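Local atomic coordinates of D-alanyl-D-alanine carboxypeptidase (Penicillin binding protein) family protein (Francisella tularensis subsp. tularensis, PDB entry 6OSU), a protein that probably removes the C-terminal D-alanine from peptidoglycan precursors, as a serine-type D-alanyl-D-alanine carboxypeptidase of the bacterial cell wall pathway. Residues 94-99 / 105-110; 265-270 / 287-292; 302-307 / 318-323. All blocks are in the same frame, centred on the assembly; numbering follows the deposited sequence.

Interaction 1. Residues 94-99 / 105-110; sequences NAASTG and VKAGAK
Ala96 meets Val105, Lys106 and Ala107 where the end of helix 93-96 comes against a type II beta turn, Lys106 to Ala109, in the helical part of this penicillin-binding protein. No hydrogen bond spans the two segments, which meet by van der Waals contact around one methyl group. Asn94 and Ala95 face other neighbours: the amide ND2 of Asn94 bonds Glu134, and Ala95 lies on Ile130 of helix 126-137. Ala96 is the last helical residue, and its CB points at the backbone of 105-107, 3.5 Å from Val105 O and equally 3.5 Å from Ala107 N. Alanine suits the spot, because the CA atoms of Ala96 and Ala107 are just 5.3 Å apart and a methyl spans that gap. At Ser97 the chain leaves helical angles, and Ser97 OG bonds back to Glu93 O. Thr98 then closes the helix end: OG1 reaches Ala95 O at 3.1 Å, lying in the carbonyl plane with a C=O...O angle of 155°, and Thr98 N bonds the same oxygen, which is thus gripped twice. A chi1 of 67° sets OG1 between the backbone N and carbonyl carbon, facing back along the chain to that oxygen. Gly99 O accepts from ND2 of Asn126, which probably belongs to the Ser-Gly-Asn motif that begins at Ser124, a predicted active-site residue. Across the contact, Gly108 takes the third position of the turn with phi 87°, where a CB would collide with the preceding carbonyl oxygen; the turn's own bond, Ala109 N to Lys106 O, is weak at 3.4 Å. Just ahead of Gly108, the CB of Ala107 meets the CB of Ala96 at 3.9 Å.

Interaction 2. Residues 265-270 / 287-292; sequences NRLLFT and YCLVSS
A buried, mostly apolar contact brings Asn265, ahead of the turn into the short helix 267-270, and Leu267 of that helix against Leu289 and Ser291 of strand 288-295, which lies between strands 274-282 and 298-307 in the five-stranded antiparallel sheet of the penicillin-recognising fold. Leu289 and Ser291 alternate along the strand with Val290, so both of their side chains rise from the same face toward the helix. Leu289 uses both of its methyls. With CG anti to its backbone N (chi1 176°), it sends CD1 to within 3.7 Å of Asn265 OD1, the two side chains crossing at about a right angle, while CD2 packs on Leu267 CD2 at 4.0 Å. That CD2 of Leu267 also lies 3.7 Å from Ser291 CB, a place where a small residue allows a leucine methyl to settle close to the strand. Asn265 has a second task: its OD1 accepts from Leu267 N at 3.3 Å, a capping bond with the N-H well above the carbonyl plane. Leu289 also touches Thr279, and Val290 pairs through its backbone with Lys278, predicted to bind substrate. The chemistry implies a division of labour: OD1 has a polar partner, if not a straight one, in Leu267 N, and with no hydrogen bond joining the two segments the contact rests mainly on van der Waals packing, beside the strand that carries Lys278.

Interaction 3. Residues 302-307 / 318-323; sequences SVVLGT and AKLLRY
Leu320 of helix 310-327 points at Ser302 and Val304 of strand 298-307, and its side chain can be traced outward atom by atom. CB comes first, 3.6 Å from Ser302 OG, so the serine hydroxyl rests against the root of the leucine. CG stands anti to the carbonyl carbon (chi1 -66°), which carries the branch down toward the strand. From there CD1 runs on anti to CA and ends 3.7 Å from Val304 CG2, the two side chains crossing obliquely. Trp40 and Thr42 of strand 39-44 also touch Leu320. Strand and helix follow one another in the chain, and the axes of segments 302-307 and 318-323 approach to 8.8 Å, with 155° between their directions, nearly antiparallel: the chain leaves the antiparallel sheet of the penicillin-recognising fold, turns, and comes back as a helix lying over one sheet face. Alternation along the strand puts Ser302 and Val304 on that face, with Val303 turned from it. Leu321, one residue further on, leaves its backbone obliquely, but its end bends nearer, and CD2 sits 3.5 Å from Ser302 OG and 3.7 Å from Ser302 CB. Ser302 is therefore flanked by two leucines, and its small size lets the helix come close; the CA atoms of Ser302 and Leu321 are 6.7 Å apart. A hydroxyl buried among hydrocarbon needs a polar partner, and Ser302 OG has one in the hydroxyl OG1 of Thr42, on the adjacent strand 39-44.

Overall arrangement
Along the chain the three contacts follow one another without overlap. Interaction 1 lies apart, in the helical part, its centre about 28 Å from that of interaction 2 and about 35 Å from that of interaction 3. Interactions 2 and 3 are close, centres about 9 Å apart, because strands 288-295 and 298-307 are neighbours in one antiparallel sheet: Ser291 N lies 2.7 Å from Ser302 O, a probable hydrogen bond. Helices 267-270 and 310-327 pack on the same face of it, and Ser291 touches both. The side chain of Leu289 lies about 6 Å from that of Lys278, and Val105 about 12 Å from Lys67, consistent with a predicted site between sheet and helical region.

Interaction 1. Residues 94-99 / 105-110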
loop_
_atom_site.group_PDB
_atom_site.type_symbol
_atom_site.label_atom_id
_atom_site.label_comp_id
_atom_site.label_asym_id
_atom_site.label_seq_id
_atom_site.Cartn_x
_atom_site.Cartn_y
_atom_site.Cartn_z
ATOM N N ASN A 94 -11.814 -25.758 -15.838
ATOM C CA ASN A 94 -10.820 -24.793 -16.294
ATOM C C ASN A 94 -10.019 -24.247 -15.120
ATOM O O ASN A 94 -8.786 -24.204 -15.162
ATOM C CB ASN A 94 -11.494 -23.655 -17.061
ATOM C CG ASN A 94 -10.517 -22.563 -17.455
ATOM O OD1 ASN A 94 -9.594 -22.796 -18.235
ATOM N ND2 ASN A 94 -10.714 -21.365 -16.918
ATOM N N ALA A 95 -10.710 -23.840 -14.054
ATOM C CA ALA A 95 -10.026 -23.286 -12.891
ATOM C C ALA A 95 -9.136 -24.329 -12.227
ATOM O O ALA A 95 -7.946 -24.087 -11.994
ATOM C CB ALA A 95 -11.047 -22.735 -11.895
ATOM N N ALA A 96 -9.695 -25.509 -11.936
ATOM C CA ALA A 96 -8.962 -26.525 -11.188
ATOM C C ALA A 96 -7.690 -26.961 -11.902
ATOM O O ALA A 96 -6.730 -27.390 -11.249
ATOM C CB ALA A 96 -9.861 -27.736 -10.933
ATOM N N SER A 97 -7.650 -26.849 -13.228
ATOM C CA SER A 97 -6.539 -27.369 -14.013
ATOM C C SER A 97 -5.519 -26.303 -14.397
ATOM O O SER A 97 -4.603 -26.598 -15.169
ATOM C CB SER A 97 -7.060 -28.059 -15.275
ATOM O OG SER A 97 -7.407 -27.111 -16.270
ATOM N N THR A 98 -5.647 -25.080 -13.888
ATOM C CA THR A 98 -4.651 -24.060 -14.190
ATOM C C THR A 98 -3.342 -24.382 -13.478
ATOM O O THR A 98 -3.332 -24.725 -12.290
ATOM C CB THR A 98 -5.136 -22.670 -13.780
ATOM O OG1 THR A 98 -5.235 -22.597 -12.352
ATOM C CG2 THR A 98 -6.488 -22.360 -14.396
ATOM N N GLY A 99 -2.236 -24.273 -14.206
ATOM C CA GLY A 99 -0.927 -24.538 -13.655
ATOM C C GLY A 99 -0.428 -23.396 -12.791
ATOM O O GLY A 99 -1.141 -22.440 -12.479
ATOM N N VAL A 105 -7.901 -26.535 -5.272
ATOM C CA VAL A 105 -9.350 -26.689 -5.318
ATOM C C VAL A 105 -9.699 -27.686 -6.415
ATOM O O VAL A 105 -9.070 -27.705 -7.481
ATOM C CB VAL A 105 -10.047 -25.334 -5.547
ATOM C CG1 VAL A 105 -9.949 -24.467 -4.298
ATOM C CG2 VAL A 105 -9.442 -24.616 -6.742
ATOM N N LYS A 106 -10.691 -28.529 -6.150
ATOM C CA LYS A 106 -11.084 -29.581 -7.075
ATOM C C LYS A 106 -12.232 -29.119 -7.966
ATOM O O LYS A 106 -13.069 -28.308 -7.565
ATOM C CB LYS A 106 -11.507 -30.841 -6.320
ATOM C CG LYS A 106 -10.407 -31.503 -5.513
ATOM C CD LYS A 106 -10.974 -32.657 -4.695
ATOM C CE LYS A 106 -9.887 -33.608 -4.215
ATOM N NZ LYS A 106 -8.893 -32.936 -3.340
ATOM N N ALA A 107 -12.268 -29.658 -9.182
ATOM C CA ALA A 107 -13.358 -29.358 -10.098
ATOM C C ALA A 107 -14.665 -29.945 -9.582
ATOM O O ALA A 107 -14.708 -31.078 -9.094
ATOM C CB ALA A 107 -13.047 -29.911 -11.488
ATOM N N GLY A 108 -15.739 -29.166 -9.697
ATOM C CA GLY A 108 -17.045 -29.583 -9.232
ATOM C C GLY A 108 -17.326 -29.296 -7.774
ATOM O O GLY A 108 -18.473 -29.462 -7.336
ATOM N N ALA A 109 -16.326 -28.870 -7.011
ATOM C CA ALA A 109 -16.520 -28.518 -5.614
ATOM C C ALA A 109 -16.976 -27.069 -5.477
ATOM O O ALA A 109 -16.788 -26.241 -6.370
ATOM C CB ALA A 109 -15.228 -28.734 -4.826
ATOM N N LYS A 110 -17.595 -26.776 -4.339
ATOM C CA LYS A 110 -17.915 -25.413 -3.945
ATOM C C LYS A 110 -16.929 -24.967 -2.874
ATOM O O LYS A 110 -16.612 -25.726 -1.954
ATOM C CB LYS A 110 -19.346 -25.310 -3.414
ATOM C CG LYS A 110 -20.441 -25.711 -4.399
ATOM C CD LYS A 110 -20.692 -24.634 -5.445
ATOM C CE LYS A 110 -22.104 -24.730 -6.021
ATOM N NZ LYS A 110 -23.145 -24.295 -5.043
#

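Interaction 2. Residues 265-270 / 287-292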
loop_
_atom_site.group_PDB
_atom_site.type_symbol
_atom_site.label_atom_id
_atom_site.label_comp_id
_atom_site.label_asym_id
_atom_site.label_seq_id
_atom_site.Cartn_x
_atom_site.Cartn_y
_atom_site.Cartn_z
ATOM N N ASN A 265 5.599 -13.972 1.230
ATOM C CA ASN A 265 6.090 -12.639 1.566
ATOM C C ASN A 265 6.891 -12.771 2.855
ATOM O O ASN A 265 6.348 -12.748 3.961
ATOM C CB ASN A 265 4.943 -11.648 1.706
ATOM C CG ASN A 265 5.422 -10.247 2.034
ATOM O OD1 ASN A 265 6.614 -9.951 1.956
ATOM N ND2 ASN A 265 4.490 -9.373 2.403
ATOM N N ARG A 266 8.211 -12.914 2.700
ATOM C CA ARG A 266 9.081 -13.134 3.850
ATOM C C ARG A 266 9.016 -11.983 4.844
ATOM O O ARG A 266 9.287 -12.175 6.035
ATOM C CB ARG A 266 10.521 -13.344 3.379
ATOM C CG ARG A 266 10.749 -14.635 2.606
ATOM C CD ARG A 266 10.374 -15.828 3.457
ATOM N NE ARG A 266 10.945 -15.725 4.798
ATOM C CZ ARG A 266 10.605 -16.504 5.819
ATOM N NH1 ARG A 266 9.691 -17.452 5.659
ATOM N NH2 ARG A 266 11.177 -16.332 7.002
ATOM N N LEU A 267 8.651 -10.785 4.378
ATOM C CA LEU A 267 8.627 -9.614 5.248
ATOM C C LEU A 267 7.682 -9.792 6.429
ATOM O O LEU A 267 7.909 -9.204 7.493
ATOM C CB LEU A 267 8.232 -8.377 4.442
ATOM C CG LEU A 267 9.348 -7.405 4.062
ATOM C CD1 LEU A 267 10.441 -8.117 3.287
ATOM C CD2 LEU A 267 8.780 -6.251 3.254
ATOM N N LEU A 268 6.620 -10.589 6.264
ATOM C CA LEU A 268 5.690 -10.824 7.366
ATOM C C LEU A 268 6.412 -11.365 8.592
ATOM O O LEU A 268 6.080 -11.004 9.726
ATOM C CB LEU A 268 4.591 -11.795 6.937
ATOM C CG LEU A 268 3.603 -11.340 5.869
ATOM C CD1 LEU A 268 2.551 -12.419 5.660
ATOM C CD2 LEU A 268 2.964 -10.016 6.259
ATOM N N PHE A 269 7.403 -12.227 8.382
ATOM C CA PHE A 269 8.112 -12.872 9.478
ATOM C C PHE A 269 9.314 -12.073 9.958
ATOM O O PHE A 269 9.675 -12.161 11.139
ATOM C CB PHE A 269 8.572 -14.273 9.054
ATOM C CG PHE A 269 7.511 -15.078 8.354
ATOM C CD1 PHE A 269 6.714 -15.967 9.059
ATOM C CD2 PHE A 269 7.308 -14.944 6.986
ATOM C CE1 PHE A 269 5.735 -16.706 8.415
ATOM C CE2 PHE A 269 6.331 -15.677 6.337
ATOM C CZ PHE A 269 5.545 -16.561 7.053
ATOM N N THR A 270 9.942 -11.295 9.076
ATOM C CA THR A 270 11.200 -10.623 9.384
ATOM C C THR A 270 11.036 -9.149 9.733
ATOM O O THR A 270 11.667 -8.674 10.682
ATOM C CB THR A 270 12.171 -10.760 8.206
ATOM O OG1 THR A 270 11.606 -10.154 7.036
ATOM C CG2 THR A 270 12.455 -12.228 7.922
ATOM N N TYR A 287 11.683 -10.710 -9.818
ATOM C CA TYR A 287 11.072 -10.861 -8.504
ATOM C C TYR A 287 10.531 -9.510 -8.057
ATOM O O TYR A 287 11.285 -8.538 -7.962
ATOM C CB TYR A 287 12.081 -11.398 -7.493
ATOM C CG TYR A 287 12.497 -12.823 -7.751
ATOM C CD1 TYR A 287 11.797 -13.880 -7.187
ATOM C CD2 TYR A 287 13.584 -13.117 -8.565
ATOM C CE1 TYR A 287 12.170 -15.191 -7.422
ATOM C CE2 TYR A 287 13.966 -14.426 -8.808
ATOM C CZ TYR A 287 13.255 -15.459 -8.233
ATOM O OH TYR A 287 13.629 -16.763 -8.467
ATOM N N CYS A 288 9.232 -9.451 -7.781
ATOM C CA CYS A 288 8.560 -8.208 -7.437
ATOM C C CYS A 288 7.860 -8.341 -6.095
ATOM O O CYS A 288 7.460 -9.434 -5.690
ATOM C CB CYS A 288 7.538 -7.814 -8.504
ATOM S SG CYS A 288 8.213 -7.779 -10.166
ATOM N N LEU A 289 7.705 -7.210 -5.412
ATOM C CA LEU A 289 7.025 -7.184 -4.125
ATOM C C LEU A 289 6.316 -5.851 -3.952
ATOM O O LEU A 289 6.934 -4.789 -4.085
ATOM C CB LEU A 289 8.010 -7.416 -2.975
ATOM C CG LEU A 289 7.468 -7.318 -1.545
ATOM C CD1 LEU A 289 6.279 -8.249 -1.341
ATOM C CD2 LEU A 289 8.569 -7.622 -0.538
ATOM N N VAL A 290 5.015 -5.915 -3.686
ATOM C CA VAL A 290 4.268 -4.804 -3.118
ATOM C C VAL A 290 4.166 -5.073 -1.626
ATOM O O VAL A 290 3.625 -6.105 -1.212
ATOM C CB VAL A 290 2.879 -4.659 -3.760
ATOM C CG1 VAL A 290 2.081 -3.562 -3.070
ATOM C CG2 VAL A 290 3.006 -4.382 -5.259
ATOM N N SER A 291 4.715 -4.176 -0.814
ATOM C CA SER A 291 4.757 -4.379 0.625
ATOM C C SER A 291 4.303 -3.115 1.340
ATOM O O SER A 291 4.383 -2.006 0.804
ATOM C CB SER A 291 6.162 -4.768 1.096
ATOM O OG SER A 291 7.079 -3.715 0.854
ATOM N N SER A 292 3.822 -3.300 2.566
ATOM C CA SER A 292 3.382 -2.195 3.399
ATOM C C SER A 292 3.735 -2.489 4.847
ATOM O O SER A 292 3.592 -3.623 5.312
ATOM C CB SER A 292 1.873 -1.954 3.263
ATOM O OG SER A 292 1.497 -0.740 3.891
#

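Interaction 3. Residues 302-307 / 318-323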
loop_
_atom_site.group_PDB
_atom_site.type_symbol
_atom_site.label_atom_id
_atom_site.label_comp_id
_atom_site.label_asym_id
_atom_site.label_seq_id
_atom_site.Cartn_x
_atom_site.Cartn_y
_atom_site.Cartn_z
ATOM N N SER A 302 5.539 0.246 -0.313
ATOM C CA SER A 302 6.704 0.100 -1.170
ATOM C C SER A 302 6.408 -0.921 -2.255
ATOM O O SER A 302 5.800 -1.963 -1.992
ATOM C CB SER A 302 7.937 -0.338 -0.379
ATOM O OG SER A 302 8.651 0.781 0.114
ATOM N N VAL A 303 6.834 -0.602 -3.473
ATOM C CA VAL A 303 6.797 -1.519 -4.602
ATOM C C VAL A 303 8.210 -1.634 -5.149
ATOM O O VAL A 303 8.861 -0.617 -5.408
ATOM C CB VAL A 303 5.828 -1.042 -5.698
ATOM C CG1 VAL A 303 5.819 -2.029 -6.847
ATOM C CG2 VAL A 303 4.430 -0.861 -5.129
ATOM N N VAL A 304 8.690 -2.866 -5.300
ATOM C CA VAL A 304 9.984 -3.149 -5.905
ATOM C C VAL A 304 9.750 -4.104 -7.066
ATOM O O VAL A 304 9.055 -5.114 -6.910
ATOM C CB VAL A 304 10.977 -3.747 -4.890
ATOM C CG1 VAL A 304 12.222 -4.223 -5.591
ATOM C CG2 VAL A 304 11.344 -2.721 -3.833
ATOM N N LEU A 305 10.318 -3.782 -8.225
ATOM C CA LEU A 305 10.089 -4.544 -9.443
ATOM C C LEU A 305 11.414 -4.951 -10.068
ATOM O O LEU A 305 12.348 -4.147 -10.153
ATOM C CB LEU A 305 9.274 -3.732 -10.460
ATOM C CG LEU A 305 7.949 -3.125 -9.986
ATOM C CD1 LEU A 305 7.381 -2.198 -11.050
ATOM C CD2 LEU A 305 6.938 -4.207 -9.615
ATOM N N GLY A 306 11.491 -6.209 -10.496
ATOM C CA GLY A 306 12.575 -6.645 -11.353
ATOM C C GLY A 306 13.869 -7.036 -10.679
ATOM O O GLY A 306 14.905 -7.073 -11.350
ATOM N N THR A 307 13.857 -7.333 -9.382
ATOM C CA THR A 307 15.079 -7.810 -8.749
ATOM C C THR A 307 15.450 -9.189 -9.286
ATOM O O THR A 307 14.608 -9.940 -9.786
ATOM C CB THR A 307 14.931 -7.872 -7.230
ATOM O OG1 THR A 307 13.833 -8.731 -6.889
ATOM C CG2 THR A 307 14.698 -6.482 -6.666
ATOM N N ALA A 318 12.877 -4.143 2.347
ATOM C CA ALA A 318 13.047 -3.805 3.756
ATOM C C ALA A 318 13.873 -2.536 3.917
ATOM O O ALA A 318 13.605 -1.720 4.807
ATOM C CB ALA A 318 13.696 -4.965 4.507
ATOM N N LYS A 319 14.878 -2.349 3.058
ATOM C CA LYS A 319 15.674 -1.128 3.107
ATOM C C LYS A 319 14.812 0.104 2.855
ATOM O O LYS A 319 14.956 1.122 3.543
ATOM C CB LYS A 319 16.817 -1.205 2.093
ATOM C CG LYS A 319 17.513 0.124 1.849
ATOM C CD LYS A 319 18.983 0.078 2.234
ATOM C CE LYS A 319 19.862 -0.245 1.037
ATOM N NZ LYS A 319 21.288 -0.408 1.428
ATOM N N LEU A 320 13.903 0.029 1.879
ATOM C CA LEU A 320 13.038 1.167 1.581
ATOM C C LEU A 320 12.078 1.452 2.730
ATOM O O LEU A 320 11.917 2.606 3.145
ATOM C CB LEU A 320 12.260 0.916 0.289
ATOM C CG LEU A 320 13.057 0.829 -1.010
ATOM C CD1 LEU A 320 12.132 0.471 -2.159
ATOM C CD2 LEU A 320 13.780 2.136 -1.293
ATOM N N LEU A 321 11.420 0.412 3.251
ATOM C CA LEU A 321 10.464 0.614 4.337
ATOM C C LEU A 321 11.151 1.141 5.592
ATOM O O LEU A 321 10.625 2.033 6.268
ATOM C CB LEU A 321 9.728 -0.690 4.642
ATOM C CG LEU A 321 8.781 -1.189 3.550
ATOM C CD1 LEU A 321 8.245 -2.562 3.905
ATOM C CD2 LEU A 321 7.638 -0.201 3.337
ATOM N N ARG A 322 12.326 0.600 5.921
ATOM C CA ARG A 322 13.065 1.078 7.087
ATOM C C ARG A 322 13.521 2.520 6.896
ATOM O O ARG A 322 13.482 3.325 7.835
ATOM C CB ARG A 322 14.261 0.166 7.346
ATOM C CG ARG A 322 15.065 0.511 8.582
ATOM C CD ARG A 322 16.357 -0.297 8.635
ATOM N NE ARG A 322 16.258 -1.554 7.892
ATOM C CZ ARG A 322 16.977 -1.847 6.809
ATOM N NH1 ARG A 322 17.865 -0.977 6.340
ATOM N NH2 ARG A 322 16.816 -3.015 6.199
ATOM N N TYR A 323 13.956 2.860 5.681
ATOM C CA TYR A 323 14.397 4.221 5.389
ATOM C C TYR A 323 13.256 5.220 5.548
ATOM O O TYR A 323 13.435 6.289 6.147
ATOM C CB TYR A 323 14.987 4.261 3.979
ATOM C CG TYR A 323 15.189 5.632 3.380
ATOM C CD1 TYR A 323 16.315 6.388 3.683
ATOM C CD2 TYR A 323 14.269 6.156 2.477
ATOM C CE1 TYR A 323 16.508 7.639 3.122
ATOM C CE2 TYR A 323 14.452 7.404 1.911
ATOM C CZ TYR A 323 15.573 8.140 2.236
ATOM O OH TYR A 323 15.754 9.380 1.669
#